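Local coordinates for histidine acid phosphatase (Hafnia alvei, PDB 4ARU), which belongs to branch 2 of the histidine phosphatase superfamily and is also known as a phytase, at residues Ser136-Val142 with Tyr265-Asn270; Ile154-Gln159 with Ser192-Arg198. All blocks are in the same frame, centred on the assembly; numbering follows the deposited sequence. Where two conformers were deposited one is given.

Interaction 1: Ser136-Val142 with Tyr265-Asn270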
ATOM      1  N   SER A 136       0.338 -19.609  10.264  1.00 17.69           N
ATOM      2  CA  SER A 136       1.551 -19.147  10.917  1.00 19.24           C
ATOM      3  C   SER A 136       2.742 -19.384  10.006  1.00 18.79           C
ATOM      4  O   SER A 136       2.691 -20.264   9.161  1.00 20.26           O
ATOM      5  CB  SER A 136       1.780 -19.890  12.214  1.00 22.57           C
ATOM      6  OG  SER A 136       2.823 -19.223  12.910  1.00 26.78           O
ATOM      7  N   MET A 137       3.797 -18.620  10.211  1.00 20.40           N
ATOM      8  CA  MET A 137       5.030 -18.791   9.448  1.00 19.96           C
ATOM      9  C   MET A 137       6.036 -19.546  10.301  1.00 20.82           C
ATOM     10  O   MET A 137       5.929 -19.585  11.532  1.00 21.96           O
ATOM     11  CB  MET A 137       5.584 -17.440   9.091  1.00 18.72           C
ATOM     12  CG  MET A 137       4.681 -16.690   8.095  1.00 18.35           C
ATOM     13  SD  MET A 137       5.442 -15.205   7.479  1.00 17.20           S
ATOM     14  CE  MET A 137       5.402 -14.142   8.892  1.00 17.30           C
ATOM     15  N   ASP A 138       6.947 -20.220   9.613  1.00 20.71           N
ATOM     16  CA  ASP A 138       8.033 -20.954  10.266  0.50 21.19           C
ATOM     17  C   ASP A 138       9.223 -19.999  10.342  1.00 20.38           C
ATOM     18  O   ASP A 138       9.656 -19.459   9.335  1.00 19.48           O
ATOM     19  CB  ASP A 138       8.364 -22.218   9.476  0.50 21.92           C
ATOM     20  CG  ASP A 138       9.586 -22.929  10.004  0.50 22.58           C
ATOM     21  OD1 ASP A 138      10.703 -22.479   9.695  0.50 21.40           O
ATOM     22  OD2 ASP A 138       9.418 -23.938  10.733  0.50 24.33           O
ATOM     23  N   LYS A 139       9.726 -19.781  11.561  1.00 20.48           N
ATOM     24  CA  LYS A 139      10.756 -18.781  11.834  0.50 19.77           C
ATOM     25  C   LYS A 139      12.014 -19.020  10.992  1.00 19.17           C
ATOM     26  O   LYS A 139      12.574 -18.089  10.427  1.00 17.52           O
ATOM     27  CB  LYS A 139      11.136 -18.788  13.318  0.50 21.11           C
ATOM     28  CG  LYS A 139      10.027 -18.419  14.295  0.50 21.75           C
ATOM     29  CD  LYS A 139      10.600 -18.306  15.711  0.50 22.78           C
ATOM     30  CE  LYS A 139      11.702 -17.228  15.736  0.50 22.12           C
ATOM     31  NZ  LYS A 139      11.915 -16.485  17.028  0.50 22.26           N
ATOM     32  N   SER A 140      12.463 -20.282  10.912  1.00 19.90           N
ATOM     33  CA  SER A 140      13.664 -20.534  10.111  1.00 19.58           C
ATOM     34  C   SER A 140      13.421 -20.194   8.623  1.00 17.93           C
ATOM     35  O   SER A 140      14.310 -19.646   7.923  1.00 16.77           O
ATOM     36  CB  SER A 140      14.153 -21.968  10.269  1.00 21.67           C
ATOM     37  OG  SER A 140      13.265 -22.874   9.647  1.00 24.20           O
ATOM     38  N   GLN A 141      12.217 -20.489   8.137  1.00 16.80           N
ATOM     39  CA  GLN A 141      11.893 -20.182   6.765  1.00 15.95           C
ATOM     40  C   GLN A 141      11.818 -18.672   6.496  1.00 14.07           C
ATOM     41  O   GLN A 141      12.201 -18.211   5.444  1.00 13.07           O
ATOM     42  CB  GLN A 141      10.636 -20.939   6.321  1.00 17.04           C
ATOM     43  CG  GLN A 141      10.832 -22.433   6.308  1.00 18.89           C
ATOM     44  CD  GLN A 141       9.629 -23.164   5.735  1.00 20.12           C
ATOM     45  OE1 GLN A 141       9.114 -22.826   4.662  1.00 20.64           O
ATOM     46  NE2 GLN A 141       9.199 -24.183   6.426  1.00 22.09           N
ATOM     47  N   VAL A 142      11.305 -17.900   7.450  1.00 13.32           N
ATOM     48  CA  VAL A 142      11.318 -16.464   7.328  1.00 12.30           C
ATOM     49  C   VAL A 142      12.737 -15.938   7.169  1.00 11.95           C
ATOM     50  O   VAL A 142      13.023 -15.134   6.298  1.00 10.60           O
ATOM     51  CB  VAL A 142      10.621 -15.759   8.535  1.00 12.19           C
ATOM     52  CG1 VAL A 142      10.739 -14.264   8.401  1.00 11.33           C
ATOM     53  CG2 VAL A 142       9.158 -16.250   8.621  1.00 12.70           C
ATOM     54  N   TYR A 265       7.578 -15.724   0.484  1.00 10.00           N
ATOM     55  CA  TYR A 265       7.134 -16.537   1.635  1.00 10.78           C
ATOM     56  C   TYR A 265       6.291 -15.723   2.591  1.00 10.29           C
ATOM     57  O   TYR A 265       5.255 -16.162   3.102  1.00 10.22           O
ATOM     58  CB  TYR A 265       8.345 -17.142   2.339  1.00 12.05           C
ATOM     59  CG  TYR A 265       7.995 -18.060   3.483  1.00 13.30           C
ATOM     60  CD1 TYR A 265       7.544 -19.344   3.259  1.00 14.16           C
ATOM     61  CD2 TYR A 265       8.073 -17.628   4.781  1.00 14.07           C
ATOM     62  CE1 TYR A 265       7.224 -20.173   4.314  1.00 15.36           C
ATOM     63  CE2 TYR A 265       7.752 -18.443   5.832  1.00 14.84           C
ATOM     64  CZ  TYR A 265       7.313 -19.711   5.583  1.00 15.54           C
ATOM     65  OH  TYR A 265       6.970 -20.514   6.648  1.00 18.26           O
ATOM     66  N   ILE A 266       6.723 -14.519   2.877  1.00  9.50           N
ATOM     67  CA  ILE A 266       5.990 -13.662   3.790  1.00  9.26           C
ATOM     68  C   ILE A 266       4.717 -13.177   3.085  1.00  8.63           C
ATOM     69  O   ILE A 266       3.615 -13.174   3.680  1.00  8.36           O
ATOM     70  CB  ILE A 266       6.850 -12.441   4.211  1.00  9.20           C
ATOM     71  CG1 ILE A 266       8.046 -12.915   5.022  1.00  9.98           C
ATOM     72  CG2 ILE A 266       6.013 -11.448   4.985  1.00  9.04           C
ATOM     73  CD1 ILE A 266       8.987 -11.815   5.456  1.00 10.05           C
ATOM     74  N   ALA A 267       4.866 -12.698   1.853  1.00  8.15           N
ATOM     75  CA  ALA A 267       3.773 -12.096   1.118  1.00  7.70           C
ATOM     76  C   ALA A 267       2.591 -13.105   0.986  1.00  8.18           C
ATOM     77  O   ALA A 267       1.460 -12.693   1.161  1.00  8.11           O
ATOM     78  CB  ALA A 267       4.248 -11.727  -0.259  1.00  7.45           C
ATOM     79  N   LYS A 268       2.857 -14.376   0.753  1.00  9.06           N
ATOM     80  CA  LYS A 268       1.736 -15.303   0.569  1.00  9.73           C
ATOM     81  C   LYS A 268       1.051 -15.622   1.880  1.00 10.28           C
ATOM     82  O   LYS A 268      -0.144 -15.937   1.867  1.00 10.39           O
ATOM     83  CB  LYS A 268       2.150 -16.577  -0.153  1.00 11.11           C
ATOM     84  CG  LYS A 268       2.979 -17.500   0.694  1.00 12.48           C
ATOM     85  CD  LYS A 268       3.606 -18.588  -0.135  1.00 14.13           C
ATOM     86  CE  LYS A 268       4.208 -19.648   0.734  1.00 15.67           C
ATOM     87  NZ  LYS A 268       4.683 -20.850  -0.024  1.00 17.38           N
ATOM     88  N   HIS A 269       1.763 -15.549   3.009  1.00 10.28           N
ATOM     89  CA  HIS A 269       1.127 -15.821   4.300  1.00 10.78           C
ATOM     90  C   HIS A 269       0.252 -14.648   4.694  1.00 10.88           C
ATOM     91  O   HIS A 269      -0.759 -14.860   5.368  1.00 12.54           O
ATOM     92  CB  HIS A 269       2.149 -16.151   5.392  1.00 11.17           C
ATOM     93  CG  HIS A 269       2.644 -17.549   5.340  1.00 11.69           C
ATOM     94  ND1 HIS A 269       3.667 -17.963   4.500  1.00 11.90           N
ATOM     95  CD2 HIS A 269       2.253 -18.654   6.015  1.00 12.53           C
ATOM     96  CE1 HIS A 269       3.850 -19.258   4.639  1.00 12.86           C
ATOM     97  NE2 HIS A 269       3.042 -19.696   5.585  1.00 13.24           N
ATOM     98  N   ASN A 270       0.637 -13.425   4.348  1.00 10.18           N
ATOM     99  CA  ASN A 270      -0.118 -12.238   4.749  1.00 10.53           C
ATOM    100  C   ASN A 270      -1.134 -11.819   3.706  1.00  9.05           C
ATOM    101  O   ASN A 270      -2.096 -11.116   4.043  1.00  8.49           O
ATOM    102  CB  ASN A 270       0.832 -11.100   5.072  1.00 11.80           C
ATOM    103  CG  ASN A 270       1.642 -11.344   6.337  1.00 15.49           C
ATOM    104  OD1 ASN A 270       1.114 -11.281   7.427  1.00 20.96           O
ATOM    105  ND2 ASN A 270       2.935 -11.637   6.191  1.00 19.00           N
TER
HETATM  106  O   HOH W   1       3.222 -22.188   6.486  1.00 25.28           O
HETATM  107  O   HOH W   2       1.007 -21.575   7.365  1.00 27.72           O
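Y265 and D138 share the one direct hydrogen bond between the segments: the backbone N of D138 donates to Y265 OH at 3.0 Å, and the bond is nearly straight (170° at the hydrogen). The Y265 ring swings out opposite the main-chain N (chi1 -177°) and reaches the turn before helix 139-150, where the donor meets its hydroxyl close to the ring plane. D138 itself is the N-cap of that helix. In the modelled conformer its OD1 accepts from Q141 N through the anti lone pair, at 2.9 Å, and from S140 OG through the syn one, so the residue that binds the tyrosine by its backbone also caps the helix by its side chain. Waters add an indirect polar link, since water 1 and water 2 each lie between S136 O and H269 NE2, one strong and one weak bond apiece. On the other side of the imidazole, ND1 donates to Y265 O one helical turn back, 2.8 Å away and almost in the ring plane, which fixes the ring's rotation. Apolar contacts fill the rest. M137 CG sits over a face of the H269 ring, 3.8 Å from its centroid, in a CH-pi contact; beyond it the chain bends at chi3 (-71°), and SD lies 4.0 Å from I266 CA and obliquely beside the Y265 ring, a Met-aromatic contact. Q141 CB rests over a face of the Y265 ring, 4.0 Å from the centroid, while V142 CG2 approaches the ring edge, 3.8 Å from Y265 CE2.

Interaction 2: Ile154-Gln159 with Ser192-Arg198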
ATOM      1  N   ILE A 154      21.439 -10.704   5.977  1.00 11.82           N
ATOM      2  CA  ILE A 154      20.767  -9.475   6.397  0.50 11.04           C
ATOM      3  C   ILE A 154      21.622  -8.637   7.314  1.00 10.91           C
ATOM      4  O   ILE A 154      21.508  -7.409   7.293  1.00 10.91           O
ATOM      5  CB  ILE A 154      19.393  -9.727   7.077  0.50 10.96           C
ATOM      6  CG1 ILE A 154      18.386 -10.161   6.041  0.50 10.72           C
ATOM      7  CG2 ILE A 154      18.859  -8.464   7.747  0.50 10.41           C
ATOM      8  CD1 ILE A 154      18.383  -9.297   4.805  0.50 10.19           C
ATOM      9  N   GLU A 155      22.508  -9.275   8.089  1.00 11.35           N
ATOM     10  CA  GLU A 155      23.407  -8.565   9.007  0.50 11.65           C
ATOM     11  C   GLU A 155      24.310  -7.560   8.267  1.00 11.29           C
ATOM     12  O   GLU A 155      24.869  -6.642   8.875  1.00 11.71           O
ATOM     13  CB  GLU A 155      24.263  -9.554   9.795  0.50 12.62           C
ATOM     14  CG  GLU A 155      23.533 -10.377  10.889  0.50 13.09           C
ATOM     15  CD  GLU A 155      22.570 -11.464  10.379  0.50 13.24           C
ATOM     16  OE1 GLU A 155      22.546 -11.771   9.149  0.50 13.36           O
ATOM     17  OE2 GLU A 155      21.821 -12.028  11.215  0.50 13.39           O
ATOM     18  N   THR A 156      24.430  -7.748   6.952  1.00 11.26           N
ATOM     19  CA  THR A 156      25.285  -6.890   6.119  1.00 11.27           C
ATOM     20  C   THR A 156      24.514  -5.837   5.329  1.00 10.60           C
ATOM     21  O   THR A 156      25.080  -5.102   4.532  1.00 10.39           O
ATOM     22  CB  THR A 156      26.173  -7.731   5.143  1.00 11.97           C
ATOM     23  OG1 THR A 156      25.380  -8.297   4.084  1.00 12.32           O
ATOM     24  CG2 THR A 156      26.928  -8.820   5.853  1.00 13.01           C
ATOM     25  N   LEU A 157      23.208  -5.753   5.547  1.00  9.81           N
ATOM     26  CA  LEU A 157      22.352  -4.909   4.694  1.00  9.19           C
ATOM     27  C   LEU A 157      22.743  -3.437   4.693  1.00  8.89           C
ATOM     28  O   LEU A 157      22.590  -2.768   3.667  1.00  8.76           O
ATOM     29  CB  LEU A 157      20.901  -5.036   5.135  1.00  9.20           C
ATOM     30  CG  LEU A 157      19.858  -4.439   4.194  1.00  9.11           C
ATOM     31  CD1 LEU A 157      19.772  -5.212   2.897  1.00  9.33           C
ATOM     32  CD2 LEU A 157      18.501  -4.354   4.850  1.00  8.92           C
ATOM     33  N   ASN A 158      23.221  -2.891   5.812  1.00  9.06           N
ATOM     34  CA  ASN A 158      23.516  -1.465   5.824  1.00  9.06           C
ATOM     35  C   ASN A 158      24.575  -1.119   4.766  1.00  9.65           C
ATOM     36  O   ASN A 158      24.629   0.023   4.303  1.00  9.79           O
ATOM     37  CB  ASN A 158      24.083  -0.975   7.165  1.00  9.37           C
ATOM     38  CG  ASN A 158      23.067  -1.019   8.301  1.00  9.05           C
ATOM     39  OD1 ASN A 158      21.914  -1.421   8.113  1.00  8.65           O
ATOM     40  ND2 ASN A 158      23.513  -0.540   9.470  1.00  9.45           N
ATOM     41  N   GLN A 159      25.452  -2.058   4.460  1.00 10.63           N
ATOM     42  CA  GLN A 159      26.524  -1.799   3.503  1.00 11.99           C
ATOM     43  C   GLN A 159      26.031  -1.517   2.088  1.00 11.91           C
ATOM     44  O   GLN A 159      26.815  -0.976   1.280  1.00 12.85           O
ATOM     45  CB  GLN A 159      27.545  -2.924   3.538  1.00 13.67           C
ATOM     46  CG  GLN A 159      28.274  -3.068   4.878  1.00 15.55           C
ATOM     47  CD  GLN A 159      28.648  -1.736   5.555  1.00 16.97           C
ATOM     48  OE1 GLN A 159      28.179  -1.426   6.678  1.00 19.05           O
ATOM     49  NE2 GLN A 159      29.440  -0.918   4.871  1.00 18.28           N
ATOM     50  N   SER A 192      25.021   4.220  10.634  1.00 12.39           N
ATOM     51  CA  SER A 192      25.098   2.840  10.131  1.00 12.56           C
ATOM     52  C   SER A 192      25.852   1.886  11.097  1.00 13.56           C
ATOM     53  O   SER A 192      25.364   0.790  11.367  1.00 13.58           O
ATOM     54  CB  SER A 192      25.764   2.818   8.752  1.00 12.70           C
ATOM     55  OG  SER A 192      25.918   1.458   8.286  1.00 13.14           O
ATOM     56  N   GLN A 193      27.002   2.300  11.595  1.00 14.57           N
ATOM     57  CA  GLN A 193      27.831   1.472  12.469  1.00 16.23           C
ATOM     58  C   GLN A 193      27.106   1.202  13.786  1.00 15.40           C
ATOM     59  O   GLN A 193      27.198   0.109  14.335  1.00 16.38           O
ATOM     60  CB  GLN A 193      29.147   2.203  12.753  1.00 18.81           C
ATOM     61  CG  GLN A 193      30.221   1.364  13.447  1.00 22.15           C
ATOM     62  CD  GLN A 193      29.950   1.124  14.923  1.00 24.58           C
ATOM     63  OE1 GLN A 193      29.400   1.980  15.599  1.00 27.37           O
ATOM     64  NE2 GLN A 193      30.339  -0.051  15.428  1.00 28.18           N
ATOM     65  N   ALA A 194      26.422   2.221  14.291  1.00 14.31           N
ATOM     66  CA  ALA A 194      25.718   2.125  15.571  1.00 14.12           C
ATOM     67  C   ALA A 194      24.554   1.132  15.548  1.00 13.32           C
ATOM     68  O   ALA A 194      24.187   0.598  16.601  1.00 13.74           O
ATOM     69  CB  ALA A 194      25.234   3.485  16.012  1.00 14.27           C
ATOM     70  N   MET A 195      23.951   0.937  14.371  1.00 12.20           N
ATOM     71  CA  MET A 195      22.706   0.197  14.226  1.00 11.98           C
ATOM     72  C   MET A 195      22.783  -0.790  13.070  1.00 11.16           C
ATOM     73  O   MET A 195      22.114  -0.635  12.060  1.00 10.03           O
ATOM     74  CB  MET A 195      21.516   1.138  14.024  1.00 12.69           C
ATOM     75  CG  MET A 195      21.277   1.959  15.266  1.00 14.29           C
ATOM     76  SD  MET A 195      19.873   3.095  15.047  1.00 17.59           S
ATOM     77  CE  MET A 195      20.713   4.655  15.197  1.00 18.05           C
ATOM     78  N   PRO A 196      23.573  -1.850  13.262  1.00 11.75           N
ATOM     79  CA  PRO A 196      23.594  -2.899  12.246  1.00 11.57           C
ATOM     80  C   PRO A 196      22.230  -3.518  11.983  1.00 10.96           C
ATOM     81  O   PRO A 196      21.388  -3.590  12.887  1.00 11.01           O
ATOM     82  CB  PRO A 196      24.577  -3.919  12.815  1.00 12.64           C
ATOM     83  CG  PRO A 196      24.489  -3.711  14.276  1.00 13.32           C
ATOM     84  CD  PRO A 196      24.353  -2.220  14.450  1.00 12.74           C
ATOM     85  N   SER A 197      21.954  -3.903  10.740  1.00 10.18           N
ATOM     86  CA  SER A 197      20.706  -4.588  10.432  1.00  9.63           C
ATOM     87  C   SER A 197      20.645  -5.979  11.065  1.00 10.15           C
ATOM     88  O   SER A 197      21.664  -6.692  11.143  1.00 10.54           O
ATOM     89  CB  SER A 197      20.499  -4.716   8.896  1.00  9.16           C
ATOM     90  OG  SER A 197      20.195  -3.496   8.286  1.00  8.79           O
ATOM     91  N   ARG A 198      19.456  -6.375  11.509  1.00 10.19           N
ATOM     92  CA  ARG A 198      19.201  -7.764  11.800  1.00 11.08           C
ATOM     93  C   ARG A 198      17.714  -8.026  11.702  1.00 10.97           C
ATOM     94  O   ARG A 198      16.890  -7.117  11.828  1.00 10.69           O
ATOM     95  CB  ARG A 198      19.750  -8.232  13.149  1.00 12.28           C
ATOM     96  CG  ARG A 198      18.870  -7.847  14.292  1.00 12.38           C
ATOM     97  CD  ARG A 198      19.457  -8.198  15.615  1.00 13.05           C
ATOM     98  NE  ARG A 198      18.548  -7.756  16.690  1.00 12.83           N
ATOM     99  CZ  ARG A 198      17.595  -8.513  17.241  1.00 13.13           C
ATOM    100  NH1 ARG A 198      17.353  -9.738  16.856  1.00 13.27           N
ATOM    101  NH2 ARG A 198      16.843  -8.011  18.205  1.00 13.16           N
TER
HETATM  102  O   HOH W   3      23.972  -4.054   8.536  1.00  7.37           O
HETATM  103  O   HOH W   4      28.429   0.566   8.919  1.00 18.51           O
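N158 carries the contact with both ends of its amide, set between S197 on one side and the end of helix 191-194 on the other. CG stands anti to the carbonyl carbon (chi1 -68°), which sends the amide toward residues 192-197. OD1 accepts from S197 OG at 2.7 Å, with the donor tilted 33° from the carbonyl plane. ND2 donates to M195 O at 2.9 Å; that bond is fairly straight (164° at the hydrogen), and the acceptor lies in the amide plane. Two weak bonds also run from ND2, to S192 O and S192 OG, so the asparagine meets carbonyls of the last turn and of the residue that leaves the helix. The hydroxyl of S192 has firmer partners: Q162 OE1, and water 4, which donates to it and to Q159 OE1.

Backbone groups are joined through water 3. It donates to E155 O at 2.8 Å and accepts from N158 N and S197 N, bridging the two segments where no direct hydrogen bond joins backbone to backbone. Beside it the two backbones pass closely, and E155 CA directs its hydrogen almost straight at S197 O, a CA-H...O contact of 3.3 Å. S197 CB lies against I154 O, whose hydrogen bond from L157 N belongs to the short 3-10 turn, and S197 OG packs beside L157 CB at 3.6 Å.

The side chain of the buried N158 touches A213 and V214 of helix 213-229 and L165 of helix 162-172. I154 and L157 rest on L210 of strand 208-211, the antiparallel partner of strand 198-201, which starts at R198, the last residue of the contact.

How the interactions relate
Interactions 1 and 2 lie at the two ends of helix 139-150: residues 136-142 lead into it, and 154-159 follow in the loop beyond. Their centres are 22 Å apart, yet the nearest atoms come within about 7 Å without touching. Along the chain, both segments of interaction 2 fall between those of interaction 1. Interaction 1 joins the start of the helix to helix 264-282; interaction 2 ties the following loop to the approach to hairpin 198-211. The centre of interaction 1 lies 19 Å from that of the chain, and that of interaction 2 farther out, at 26 Å. None of the residues that bind the potassium ion, N380, I381, C384 and Q387, belongs to either contact.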